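Local coordinates for adherence and virulence protein A (Streptococcus pneumoniae, PDB 6PON) that binds fibronectin and probably contributes in this way to the adherence and virulence of the pneumococcus, at residues 34-39 with 45-50; 57-62 with 100-105; 128-133 with 160-165; 182-187 with 197-202. All coordinates share one frame; numbering follows the deposited sequence.

Contact 1. Residues 34-39 with 45-50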
loop_
_atom_site.group_PDB
_atom_site.type_symbol
_atom_site.label_atom_id
_atom_site.label_comp_id
_atom_site.label_asym_id
_atom_site.label_seq_id
_atom_site.Cartn_x
_atom_site.Cartn_y
_atom_site.Cartn_z
ATOM N N GLU B 34 -19.649 32.594 -21.330
ATOM C CA GLU B 34 -18.284 32.265 -21.691
ATOM C C GLU B 34 -17.499 33.532 -21.975
ATOM O O GLU B 34 -18.004 34.466 -22.599
ATOM C CB GLU B 34 -18.258 31.320 -22.897
ATOM C CG GLU B 34 -19.134 30.102 -22.703
ATOM C CD GLU B 34 -18.644 28.896 -23.465
ATOM O OE1 GLU B 34 -19.005 27.771 -23.058
ATOM O OE2 GLU B 34 -17.895 29.056 -24.453
ATOM N N LEU B 35 -16.259 33.557 -21.508
ATOM C CA LEU B 35 -15.363 34.691 -21.667
ATOM C C LEU B 35 -14.084 34.197 -22.326
ATOM O O LEU B 35 -13.510 33.197 -21.882
ATOM C CB LEU B 35 -15.061 35.339 -20.302
ATOM C CG LEU B 35 -13.996 36.432 -20.250
ATOM C CD1 LEU B 35 -14.506 37.701 -20.950
ATOM C CD2 LEU B 35 -13.533 36.710 -18.817
ATOM N N VAL B 36 -13.633 34.897 -23.365
ATOM C CA VAL B 36 -12.412 34.565 -24.090
ATOM C C VAL B 36 -11.471 35.764 -24.076
ATOM O O VAL B 36 -11.863 36.872 -24.451
ATOM C CB VAL B 36 -12.711 34.127 -25.533
ATOM C CG1 VAL B 36 -11.415 33.856 -26.291
ATOM C CG2 VAL B 36 -13.569 32.887 -25.525
ATOM N N LEU B 37 -10.231 35.537 -23.658
ATOM C CA LEU B 37 -9.192 36.555 -23.627
ATOM C C LEU B 37 -8.108 36.202 -24.640
ATOM O O LEU B 37 -7.582 35.085 -24.620
ATOM C CB LEU B 37 -8.554 36.660 -22.234
ATOM C CG LEU B 37 -9.434 36.737 -20.993
ATOM C CD1 LEU B 37 -8.583 36.964 -19.761
ATOM C CD2 LEU B 37 -10.451 37.864 -21.137
ATOM N N GLN B 38 -7.760 37.147 -25.509
ATOM C CA GLN B 38 -6.536 37.033 -26.288
ATOM C C GLN B 38 -5.397 37.602 -25.452
ATOM O O GLN B 38 -5.466 38.755 -25.005
ATOM C CB GLN B 38 -6.649 37.760 -27.627
ATOM C CG GLN B 38 -5.663 37.265 -28.678
ATOM C CD GLN B 38 -5.275 38.359 -29.664
ATOM O OE1 GLN B 38 -4.130 38.834 -29.661
ATOM N NE2 GLN B 38 -6.227 38.771 -30.511
ATOM N N ILE B 39 -4.367 36.792 -25.215
ATOM C CA ILE B 39 -3.265 37.166 -24.340
ATOM C C ILE B 39 -1.965 36.985 -25.098
ATOM O O ILE B 39 -1.708 35.907 -25.641
ATOM C CB ILE B 39 -3.247 36.327 -23.047
ATOM C CG1 ILE B 39 -4.461 36.633 -22.173
ATOM C CG2 ILE B 39 -1.963 36.548 -22.265
ATOM C CD1 ILE B 39 -4.767 35.513 -21.178
ATOM N N SER B 45 0.906 34.658 -29.238
ATOM C CA SER B 45 -0.457 34.980 -28.859
ATOM C C SER B 45 -1.144 33.713 -28.366
ATOM O O SER B 45 -0.810 32.599 -28.789
ATOM C CB SER B 45 -1.225 35.605 -30.029
ATOM O OG SER B 45 -2.449 36.189 -29.599
ATOM N N HIS B 46 -2.078 33.896 -27.429
ATOM C CA HIS B 46 -2.795 32.806 -26.776
ATOM C C HIS B 46 -4.262 33.180 -26.607
ATOM O O HIS B 46 -4.621 34.358 -26.500
ATOM C CB HIS B 46 -2.213 32.463 -25.396
ATOM C CG HIS B 46 -0.765 32.087 -25.415
ATOM N ND1 HIS B 46 -0.325 30.832 -25.781
ATOM C CD2 HIS B 46 0.342 32.792 -25.080
ATOM C CE1 HIS B 46 0.993 30.788 -25.688
ATOM N NE2 HIS B 46 1.423 31.965 -25.269
ATOM N N ARG B 47 -5.104 32.153 -26.543
ATOM C CA ARG B 47 -6.547 32.324 -26.440
ATOM C C ARG B 47 -7.047 31.565 -25.209
ATOM O O ARG B 47 -7.062 30.327 -25.202
ATOM C CB ARG B 47 -7.221 31.844 -27.726
ATOM C CG ARG B 47 -8.631 32.336 -27.930
ATOM C CD ARG B 47 -9.094 32.139 -29.378
ATOM N NE ARG B 47 -8.397 33.024 -30.308
ATOM C CZ ARG B 47 -8.765 33.230 -31.570
ATOM N NH1 ARG B 47 -9.829 32.612 -32.066
ATOM N NH2 ARG B 47 -8.068 34.061 -32.337
ATOM N N LEU B 48 -7.458 32.314 -24.173
ATOM C CA LEU B 48 -7.900 31.762 -22.893
ATOM C C LEU B 48 -9.420 31.723 -22.837
ATOM O O LEU B 48 -10.073 32.766 -22.964
ATOM C CB LEU B 48 -7.385 32.598 -21.720
ATOM C CG LEU B 48 -7.708 32.059 -20.312
ATOM C CD1 LEU B 48 -7.153 30.634 -20.145
ATOM C CD2 LEU B 48 -7.206 32.973 -19.158
ATOM N N LEU B 49 -9.981 30.540 -22.611
ATOM C CA LEU B 49 -11.421 30.386 -22.480
ATOM C C LEU B 49 -11.778 30.172 -21.015
ATOM O O LEU B 49 -11.194 29.317 -20.342
ATOM C CB LEU B 49 -11.937 29.221 -23.329
ATOM C CG LEU B 49 -13.359 28.705 -23.036
ATOM C CD1 LEU B 49 -14.397 29.789 -23.281
ATOM C CD2 LEU B 49 -13.703 27.436 -23.853
ATOM N N LEU B 50 -12.737 30.945 -20.528
ATOM C CA LEU B 50 -13.371 30.689 -19.244
ATOM C C LEU B 50 -14.859 30.500 -19.483
ATOM O O LEU B 50 -15.508 31.333 -20.123
ATOM C CB LEU B 50 -13.136 31.832 -18.260
ATOM C CG LEU B 50 -11.705 32.241 -17.935
ATOM C CD1 LEU B 50 -11.132 33.124 -19.039
ATOM C CD2 LEU B 50 -11.707 32.963 -16.596
#

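Contact 2. Residues 57-62 with 100-105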
loop_
_atom_site.group_PDB
_atom_site.type_symbol
_atom_site.label_atom_id
_atom_site.label_comp_id
_atom_site.label_asym_id
_atom_site.label_seq_id
_atom_site.Cartn_x
_atom_site.Cartn_y
_atom_site.Cartn_z
ATOM N N GLY B 57 -18.553 24.128 -18.017
ATOM C CA GLY B 57 -17.717 25.113 -17.367
ATOM C C GLY B 57 -16.310 24.611 -17.193
ATOM O O GLY B 57 -16.103 23.477 -16.754
ATOM N N ARG B 58 -15.341 25.433 -17.571
ATOM C CA ARG B 58 -13.938 25.048 -17.536
ATOM C C ARG B 58 -13.130 26.306 -17.805
ATOM O O ARG B 58 -13.669 27.330 -18.232
ATOM C CB ARG B 58 -13.618 23.965 -18.569
ATOM C CG ARG B 58 -13.915 24.415 -20.008
ATOM C CD ARG B 58 -13.941 23.246 -20.981
ATOM N NE ARG B 58 -13.999 23.670 -22.380
ATOM C CZ ARG B 58 -15.121 23.975 -23.024
ATOM N NH1 ARG B 58 -16.287 23.905 -22.402
ATOM N NH2 ARG B 58 -15.081 24.338 -24.297
ATOM N N ILE B 59 -11.835 26.223 -17.531
ATOM C CA ILE B 59 -10.874 27.220 -17.969
ATOM C C ILE B 59 -9.787 26.483 -18.737
ATOM O O ILE B 59 -9.368 25.389 -18.344
ATOM C CB ILE B 59 -10.294 28.030 -16.787
ATOM C CG1 ILE B 59 -9.188 28.971 -17.278
ATOM C CG2 ILE B 59 -9.790 27.093 -15.705
ATOM C CD1 ILE B 59 -8.873 30.112 -16.325
ATOM N N GLN B 60 -9.307 27.093 -19.815
ATOM C CA GLN B 60 -8.626 26.303 -20.822
ATOM C C GLN B 60 -7.961 27.238 -21.820
ATOM O O GLN B 60 -8.569 28.231 -22.221
ATOM C CB GLN B 60 -9.670 25.409 -21.519
ATOM C CG GLN B 60 -9.160 24.598 -22.617
ATOM C CD GLN B 60 -10.206 24.285 -23.668
ATOM O OE1 GLN B 60 -11.389 24.133 -23.370
ATOM N NE2 GLN B 60 -9.760 24.153 -24.911
ATOM N N LEU B 61 -6.735 26.920 -22.237
ATOM C CA LEU B 61 -6.250 27.499 -23.485
ATOM C C LEU B 61 -6.924 26.781 -24.642
ATOM O O LEU B 61 -7.281 25.609 -24.535
ATOM C CB LEU B 61 -4.736 27.378 -23.615
ATOM C CG LEU B 61 -3.887 28.205 -22.662
ATOM C CD1 LEU B 61 -2.439 27.831 -22.867
ATOM C CD2 LEU B 61 -4.127 29.686 -22.917
ATOM N N THR B 62 -7.123 27.489 -25.752
ATOM C CA THR B 62 -7.835 26.860 -26.854
ATOM C C THR B 62 -7.319 27.363 -28.194
ATOM O O THR B 62 -6.850 28.499 -28.329
ATOM C CB THR B 62 -9.346 27.093 -26.773
ATOM O OG1 THR B 62 -9.992 26.358 -27.819
ATOM C CG2 THR B 62 -9.686 28.573 -26.944
ATOM N N VAL B 100 -10.366 29.402 -9.846
ATOM C CA VAL B 100 -9.115 29.994 -10.309
ATOM C C VAL B 100 -9.182 31.503 -10.178
ATOM O O VAL B 100 -10.190 32.131 -10.527
ATOM C CB VAL B 100 -8.782 29.611 -11.762
ATOM C CG1 VAL B 100 -7.517 30.313 -12.188
ATOM C CG2 VAL B 100 -8.631 28.104 -11.874
ATOM N N GLU B 101 -8.084 32.081 -9.693
ATOM C CA GLU B 101 -7.946 33.515 -9.521
ATOM C C GLU B 101 -6.768 34.003 -10.350
ATOM O O GLU B 101 -5.663 33.450 -10.271
ATOM C CB GLU B 101 -7.767 33.882 -8.050
ATOM C CG GLU B 101 -9.015 33.566 -7.227
ATOM C CD GLU B 101 -8.899 33.996 -5.786
ATOM O OE1 GLU B 101 -7.775 34.274 -5.331
ATOM O OE2 GLU B 101 -9.941 34.067 -5.112
ATOM N N ILE B 102 -7.029 35.035 -11.144
ATOM C CA ILE B 102 -6.072 35.637 -12.048
ATOM C C ILE B 102 -5.922 37.079 -11.601
ATOM O O ILE B 102 -6.866 37.876 -11.730
ATOM C CB ILE B 102 -6.538 35.567 -13.510
ATOM C CG1 ILE B 102 -6.714 34.111 -13.936
ATOM C CG2 ILE B 102 -5.560 36.354 -14.403
ATOM C CD1 ILE B 102 -7.409 33.927 -15.259
ATOM N N THR B 103 -4.753 37.419 -11.076
ATOM C CA THR B 103 -4.505 38.784 -10.644
ATOM C C THR B 103 -3.854 39.559 -11.780
ATOM O O THR B 103 -2.947 39.060 -12.461
ATOM C CB THR B 103 -3.634 38.823 -9.388
ATOM O OG1 THR B 103 -4.172 37.922 -8.424
ATOM C CG2 THR B 103 -3.672 40.187 -8.782
ATOM N N VAL B 104 -4.350 40.777 -11.992
ATOM C CA VAL B 104 -3.905 41.647 -13.070
ATOM C C VAL B 104 -3.699 43.047 -12.525
ATOM O O VAL B 104 -4.311 43.465 -11.538
ATOM C CB VAL B 104 -4.906 41.719 -14.239
ATOM C CG1 VAL B 104 -5.194 40.338 -14.774
ATOM C CG2 VAL B 104 -6.182 42.427 -13.777
ATOM N N SER B 105 -2.836 43.777 -13.206
ATOM C CA SER B 105 -2.626 45.182 -12.938
ATOM C C SER B 105 -2.703 45.921 -14.263
ATOM O O SER B 105 -2.378 45.367 -15.319
ATOM C CB SER B 105 -1.282 45.417 -12.239
ATOM O OG SER B 105 -0.243 44.796 -12.954
#

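Contact 3. Residues 128-133 with 160-165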
loop_
_atom_site.group_PDB
_atom_site.type_symbol
_atom_site.label_atom_id
_atom_site.label_comp_id
_atom_site.label_asym_id
_atom_site.label_seq_id
_atom_site.Cartn_x
_atom_site.Cartn_y
_atom_site.Cartn_z
ATOM N N ASN B 128 -19.765 30.619 -12.238
ATOM C CA ASN B 128 -19.813 32.052 -12.476
ATOM C C ASN B 128 -18.409 32.588 -12.737
ATOM O O ASN B 128 -17.403 31.942 -12.430
ATOM C CB ASN B 128 -20.464 32.785 -11.300
ATOM C CG ASN B 128 -21.353 33.930 -11.751
ATOM O OD1 ASN B 128 -21.069 34.613 -12.742
ATOM N ND2 ASN B 128 -22.448 34.129 -11.036
ATOM N N ILE B 129 -18.364 33.782 -13.332
ATOM C CA ILE B 129 -17.125 34.468 -13.678
ATOM C C ILE B 129 -17.257 35.894 -13.175
ATOM O O ILE B 129 -18.248 36.571 -13.471
ATOM C CB ILE B 129 -16.846 34.446 -15.195
ATOM C CG1 ILE B 129 -16.701 33.006 -15.705
ATOM C CG2 ILE B 129 -15.589 35.242 -15.534
ATOM C CD1 ILE B 129 -16.621 32.906 -17.244
ATOM N N LEU B 130 -16.276 36.336 -12.390
ATOM C CA LEU B 130 -16.378 37.573 -11.639
ATOM C C LEU B 130 -15.070 38.333 -11.760
ATOM O O LEU B 130 -13.991 37.731 -11.779
ATOM C CB LEU B 130 -16.696 37.310 -10.150
ATOM C CG LEU B 130 -17.794 36.277 -9.811
ATOM C CD1 LEU B 130 -17.229 34.840 -9.631
ATOM C CD2 LEU B 130 -18.635 36.692 -8.602
ATOM N N LEU B 131 -15.178 39.651 -11.863
ATOM C CA LEU B 131 -14.045 40.559 -11.774
ATOM C C LEU B 131 -14.187 41.340 -10.473
ATOM O O LEU B 131 -15.244 41.909 -10.194
ATOM C CB LEU B 131 -13.997 41.510 -12.975
ATOM C CG LEU B 131 -12.748 42.401 -13.023
ATOM C CD1 LEU B 131 -11.465 41.608 -13.384
ATOM C CD2 LEU B 131 -12.952 43.582 -13.947
ATOM N N VAL B 132 -13.150 41.328 -9.655
ATOM C CA VAL B 132 -13.233 41.889 -8.318
ATOM C C VAL B 132 -12.108 42.891 -8.168
ATOM O O VAL B 132 -10.962 42.588 -8.518
ATOM C CB VAL B 132 -13.140 40.797 -7.239
ATOM C CG1 VAL B 132 -13.097 41.419 -5.861
ATOM C CG2 VAL B 132 -14.305 39.859 -7.366
ATOM N N ASP B 133 -12.430 44.083 -7.664
ATOM C CA ASP B 133 -11.374 45.059 -7.445
ATOM C C ASP B 133 -10.533 44.656 -6.251
ATOM O O ASP B 133 -11.066 44.326 -5.194
ATOM C CB ASP B 133 -11.919 46.454 -7.214
ATOM C CG ASP B 133 -10.807 47.428 -6.952
ATOM O OD1 ASP B 133 -10.402 47.565 -5.786
ATOM O OD2 ASP B 133 -10.293 48.004 -7.926
ATOM N N SER B 160 -21.304 44.778 -4.817
ATOM C CA SER B 160 -21.281 43.893 -3.663
ATOM C C SER B 160 -19.857 43.429 -3.381
ATOM O O SER B 160 -19.032 43.280 -4.292
ATOM C CB SER B 160 -22.179 42.666 -3.885
ATOM O OG SER B 160 -23.557 43.007 -3.964
ATOM N N THR B 161 -19.576 43.201 -2.096
ATOM C CA THR B 161 -18.289 42.661 -1.687
ATOM C C THR B 161 -18.234 41.178 -2.021
ATOM O O THR B 161 -19.217 40.451 -1.836
ATOM C CB THR B 161 -18.082 42.887 -0.192
ATOM O OG1 THR B 161 -18.236 44.282 0.091
ATOM C CG2 THR B 161 -16.687 42.429 0.242
ATOM N N TYR B 162 -17.094 40.736 -2.550
ATOM C CA TYR B 162 -16.981 39.353 -3.004
ATOM C C TYR B 162 -16.973 38.403 -1.819
ATOM O O TYR B 162 -16.277 38.627 -0.825
ATOM C CB TYR B 162 -15.714 39.141 -3.844
ATOM C CG TYR B 162 -15.492 37.700 -4.248
ATOM C CD1 TYR B 162 -16.247 37.113 -5.266
ATOM C CD2 TYR B 162 -14.548 36.913 -3.602
ATOM C CE1 TYR B 162 -16.053 35.777 -5.634
ATOM C CE2 TYR B 162 -14.348 35.587 -3.958
ATOM C CZ TYR B 162 -15.104 35.025 -4.970
ATOM O OH TYR B 162 -14.887 33.703 -5.320
ATOM N N ILE B 163 -17.751 37.332 -1.931
ATOM C CA ILE B 163 -17.751 36.250 -0.958
ATOM C C ILE B 163 -17.471 34.958 -1.703
ATOM O O ILE B 163 -18.119 34.676 -2.721
ATOM C CB ILE B 163 -19.093 36.133 -0.212
ATOM C CG1 ILE B 163 -19.533 37.486 0.363
ATOM C CG2 ILE B 163 -18.973 35.071 0.866
ATOM C CD1 ILE B 163 -21.028 37.551 0.717
ATOM N N ALA B 164 -16.525 34.168 -1.186
ATOM C CA ALA B 164 -16.197 32.889 -1.788
ATOM C C ALA B 164 -17.363 31.921 -1.641
ATOM O O ALA B 164 -18.210 32.082 -0.765
ATOM C CB ALA B 164 -14.955 32.282 -1.138
ATOM N N PRO B 165 -17.419 30.899 -2.480
ATOM C CA PRO B 165 -18.448 29.890 -2.327
ATOM C C PRO B 165 -18.337 29.194 -0.982
ATOM O O PRO B 165 -17.270 29.184 -0.348
ATOM C CB PRO B 165 -18.164 28.919 -3.486
ATOM C CG PRO B 165 -17.512 29.775 -4.503
ATOM C CD PRO B 165 -16.639 30.707 -3.713
#

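Contact 4. Residues 182-187 with 197-202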
loop_
_atom_site.group_PDB
_atom_site.type_symbol
_atom_site.label_atom_id
_atom_site.label_comp_id
_atom_site.label_asym_id
_atom_site.label_seq_id
_atom_site.Cartn_x
_atom_site.Cartn_y
_atom_site.Cartn_z
ATOM N N PHE B 182 -1.590 8.996 6.981
ATOM C CA PHE B 182 -1.423 7.621 7.445
ATOM C C PHE B 182 -2.630 7.178 8.266
ATOM O O PHE B 182 -3.223 6.125 8.009
ATOM C CB PHE B 182 -0.125 7.520 8.259
ATOM C CG PHE B 182 0.341 6.118 8.515
ATOM C CD1 PHE B 182 -0.191 5.375 9.565
ATOM C CD2 PHE B 182 1.339 5.553 7.735
ATOM C CE1 PHE B 182 0.250 4.087 9.822
ATOM C CE2 PHE B 182 1.779 4.262 7.974
ATOM C CZ PHE B 182 1.234 3.527 9.022
ATOM N N GLU B 183 -3.011 7.989 9.252
ATOM C CA GLU B 183 -4.205 7.731 10.055
ATOM C C GLU B 183 -5.423 7.485 9.175
ATOM O O GLU B 183 -6.169 6.517 9.382
ATOM C CB GLU B 183 -4.441 8.919 10.995
ATOM C CG GLU B 183 -5.849 9.052 11.573
ATOM C CD GLU B 183 -6.068 10.401 12.281
ATOM O OE1 GLU B 183 -7.225 10.663 12.697
ATOM O OE2 GLU B 183 -5.090 11.188 12.424
ATOM N N ILE B 184 -5.637 8.360 8.188
ATOM C CA ILE B 184 -6.766 8.206 7.272
ATOM C C ILE B 184 -6.683 6.879 6.532
ATOM O O ILE B 184 -7.692 6.193 6.346
ATOM C CB ILE B 184 -6.822 9.387 6.285
ATOM C CG1 ILE B 184 -7.207 10.673 7.018
ATOM C CG2 ILE B 184 -7.804 9.103 5.181
ATOM C CD1 ILE B 184 -7.188 11.892 6.142
ATOM N N LEU B 185 -5.493 6.512 6.067
ATOM C CA LEU B 185 -5.372 5.292 5.285
ATOM C C LEU B 185 -5.389 4.045 6.161
ATOM O O LEU B 185 -5.738 2.966 5.674
ATOM C CB LEU B 185 -4.097 5.324 4.449
ATOM C CG LEU B 185 -3.971 6.445 3.434
ATOM C CD1 LEU B 185 -2.540 6.494 2.938
ATOM C CD2 LEU B 185 -4.965 6.273 2.264
ATOM N N GLN B 186 -5.039 4.180 7.442
ATOM C CA GLN B 186 -5.087 3.051 8.358
ATOM C C GLN B 186 -6.506 2.735 8.796
ATOM O O GLN B 186 -6.841 1.568 9.020
ATOM C CB GLN B 186 -4.231 3.341 9.585
ATOM C CG GLN B 186 -4.159 2.195 10.593
ATOM C CD GLN B 186 -2.901 2.291 11.416
ATOM O OE1 GLN B 186 -2.568 3.366 11.891
ATOM N NE2 GLN B 186 -2.181 1.197 11.560
ATOM N N THR B 187 -7.342 3.756 8.937
ATOM C CA THR B 187 -8.628 3.615 9.601
ATOM C C THR B 187 -9.837 3.887 8.713
ATOM O O THR B 187 -10.887 3.281 8.939
ATOM C CB THR B 187 -8.711 4.552 10.812
ATOM O OG1 THR B 187 -8.735 5.909 10.355
ATOM C CG2 THR B 187 -7.514 4.331 11.761
ATOM N N SER B 197 -15.506 12.507 0.045
ATOM C CA SER B 197 -15.860 13.221 1.259
ATOM C C SER B 197 -14.650 13.562 2.121
ATOM O O SER B 197 -14.694 14.536 2.875
ATOM C CB SER B 197 -16.828 12.392 2.079
ATOM O OG SER B 197 -16.742 12.805 3.423
ATOM N N LEU B 198 -13.588 12.761 2.070
ATOM C CA LEU B 198 -12.394 13.109 2.832
ATOM C C LEU B 198 -11.568 14.188 2.124
ATOM O O LEU B 198 -10.969 15.055 2.773
ATOM C CB LEU B 198 -11.552 11.853 3.082
ATOM C CG LEU B 198 -12.180 10.758 3.966
ATOM C CD1 LEU B 198 -11.467 9.411 3.813
ATOM C CD2 LEU B 198 -12.169 11.183 5.408
ATOM N N PHE B 199 -11.524 14.169 0.803
ATOM C CA PHE B 199 -10.585 15.012 0.091
ATOM C C PHE B 199 -11.317 15.977 -0.832
ATOM O O PHE B 199 -12.380 15.673 -1.376
ATOM C CB PHE B 199 -9.559 14.155 -0.656
ATOM C CG PHE B 199 -8.718 13.306 0.273
ATOM C CD1 PHE B 199 -7.673 13.863 0.980
ATOM C CD2 PHE B 199 -9.002 11.964 0.468
ATOM C CE1 PHE B 199 -6.909 13.090 1.853
ATOM C CE2 PHE B 199 -8.237 11.183 1.333
ATOM C CZ PHE B 199 -7.193 11.753 2.026
ATOM N N GLN B 200 -10.737 17.170 -0.937
ATOM C CA GLN B 200 -11.252 18.273 -1.735
ATOM C C GLN B 200 -10.803 18.137 -3.184
ATOM O O GLN B 200 -9.632 17.861 -3.453
ATOM C CB GLN B 200 -10.736 19.589 -1.152
ATOM C CG GLN B 200 -11.211 20.833 -1.846
ATOM C CD GLN B 200 -10.508 22.069 -1.317
ATOM O OE1 GLN B 200 -9.353 22.001 -0.891
ATOM N NE2 GLN B 200 -11.205 23.207 -1.335
ATOM N N GLY B 201 -11.729 18.349 -4.113
ATOM C CA GLY B 201 -11.347 18.448 -5.506
ATOM C C GLY B 201 -11.235 17.132 -6.231
ATOM O O GLY B 201 -10.495 17.033 -7.219
ATOM N N LEU B 202 -11.948 16.112 -5.769
ATOM C CA LEU B 202 -11.921 14.782 -6.362
ATOM C C LEU B 202 -13.271 14.542 -7.022
ATOM O O LEU B 202 -14.279 14.380 -6.328
ATOM C CB LEU B 202 -11.619 13.726 -5.298
ATOM C CG LEU B 202 -10.137 13.381 -5.099
ATOM C CD1 LEU B 202 -9.243 14.611 -5.093
ATOM C CD2 LEU B 202 -9.914 12.537 -3.842
#

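Contact 1. Residues 34-39 with 45-50
Residues 34-39 and 45-50 are the two arms of an antiparallel beta hairpin, paired from Leu35 with Leu50 to Ile39 with His46; these are the two middle strands of a four-stranded sheet. Leu35-Leu50, Leu37-Leu48 and Ile39-His46 are hydrogen-bonded pairs, each closed by two N-H...O bonds, while Val36-Leu49 and Gln38-Arg47 are non-hydrogen-bonded pairs. The bonds are nearly straight at the Leu50 end, where Leu35 N lies 2.7 Å from Leu50 O with 174° at the hydrogen. In the pair nearest the turn the bond from His46 N to Ile39 O bends to 131°, though its partner from Ile39 N stays nearly straight. CA-H groups of the non-hydrogen-bonded positions point at carbonyls of the adjoining pair, as where Val36 CA sits 3.2 Å from Leu48 O.

One face, with Leu35, Leu37, Ile39, His46, Leu48 and Leu50, is partly covered by helix 5-19, whose Leu15 touches Leu48 and whose Leu19 touches Ile39. Across the strands on this face, Ile39 CD1 rests 4.0 Å from Leu48 CB. The opposite face carries Val36, Gln38, Arg47 and Leu49. Arg47 sends its guanidinium on to Thr64 O, leaving its aliphatic stem for the hairpin. Val36 has CG1 anti to its backbone N (chi1 177°), which splits its branches between two partners: CG2 lies 3.9 Å from Leu49 CD1, and CG1 reaches diagonally to Arg47 CG at 3.6 Å.

Contact 2. Residues 57-62 with 100-105
Ile59 meets Val100 and Ile102 through methyl groups alone, with the two backbones well apart: the nearest pair of CA atoms, those of Ile59 and Val100, are 8.3 Å from each other. The conformation of Ile59 makes the double contact possible. Its chain runs extended, with CG1 opposite the backbone N (chi1 174°) and CD1 continuing outward (chi2 161°), while CG2 branches off between N and the carbonyl carbon. That branch comes within 4.1 Å of Val100 CG2, the two side chains crossing at a slant. The longer arm ends at Ile102, with CD1 of Ile59 4.2 Å from CD1 of Ile102. What is joined here is two antiparallel sheets: residues 58-61 form an outermost strand of one, and residues 100-105 belong to the second strand of the other. Leu8 of helix 5-19 touches both Ile59 and Val100 and so packs into the same apolar layer.

The neighbours of Ile59 hold each other on the other face of the strand. Arg58 NE gives a 2.8 Å hydrogen bond to Gln60 OE1, which lies in the guanidinium plane, and Gln60 NE2 in turn reaches Leu61 O at 2.9 Å. Arg58 also makes a cation-pi contact with Tyr263 of the second subunit.

Contact 3. Residues 128-133 with 160-165
Tyr162 presses its side chain against Val132 and Leu130, and every close approach between residues 128-133 and 160-165 passes through this one tyrosine. The tight part begins at its root. Tyr162 CB sits over the fork of Val132, 3.9 Å from CG2 and 4.0 Å from CG1. The ring is carried onward because CG lies opposite the backbone N (chi1 175°), and its CD1-CE1 edge then lies beside Leu130, whose CD2 is 4.0 Å from CE1. Both aliphatic side chains stand at about a right angle to that of the tyrosine. At the far end the hydroxyl OH is hydrogen-bonded to Glu121 OE2, so the ring is held by apolar contacts along its length and by a polar bond at its end.

Residues 128-133 are the fourth strand of a five-stranded antiparallel sheet, lying between strands 113-121 and 139-142. Leu130 and Val132, two residues apart, share the face that receives the loop, whereas Leu131 on the other face packs on Leu79 and Tyr82 of helix 74-83.

The loop side is much looser. Residues 160-165 form neither helix nor strand, and their backbone makes no hydrogen bond to the strand segment; even the closest CA atoms, of Val132 and Tyr162, are 7.0 Å apart. Thr161 points away from the strand, and it is exposed, as are Ile163 and Ala164. Ile163 O is nevertheless held within the same loop region by Arg154 NH1.

Contact 4. Residues 182-187 with 197-202
Within residues 182-187, Ile184 makes every close approach to Leu198 and Phe199, and the interaction across the contact is purely apolar. With CG1 opposite the carbonyl carbon (chi1 -69°), the residue offers two methyl ends to its partners. CG2 passes alongside Leu198 and comes 3.9 Å from its CD1, the two side chains running in opposite directions. CD1 meets the tip of the phenylalanine, 4.1 Å from Phe199 CZ, and CG2 is almost as near to that same atom at 4.2 Å. CZ of Phe199 thus has two methyls of Ile184 near it, CD1 and CG2.

The two partners sit where helix 192-198 ends: Leu198 is its last residue, and Phe199 is the first to leave helical backbone angles, turning the chain toward the long helix 204-225. Helices 178-187 and 192-198 are consecutive and joined by a short connection; the family is placed in the helix-two-turns-helix (H2TH) clan, and this pair may correspond to that motif.

Hydrogen bonds act within helix 178-187. Glu183 O accepts from Thr187 N at 3.0 Å and from Thr187 OG1 at 2.8 Å, the two donors arriving from opposite faces of the carbonyl plane, so the last turn is held doubly.

Contacts with the second subunit form the third group. Phe199 meets the ring of Phe222 of that subunit, with planes at about 50°, and Leu185 O accepts a hydrogen bond from its Lys218 NZ.

Read from the N terminus, the four contacts follow one another in series; none encloses or crosses another. Contact 1 closes the short turn of a hairpin, with five residues between its segments. Contact 2 opens on the next strand of that sheet and closes a longer loop holding helix 74-83 and strand 87-93, bringing the second sheet against the first. Contact 3 returns the loop after strand 139-142 to that second sheet; its Ile129 packs against Leu35 and Leu50 of contact 1, a further link between the sheets. Contact 4 closes a loop of nine residues between its segments, joining helix 178-187 to the end of helix 192-198, its centre about 36 Å from that of contact 1. Contacts 2 and 4 both reach the second subunit.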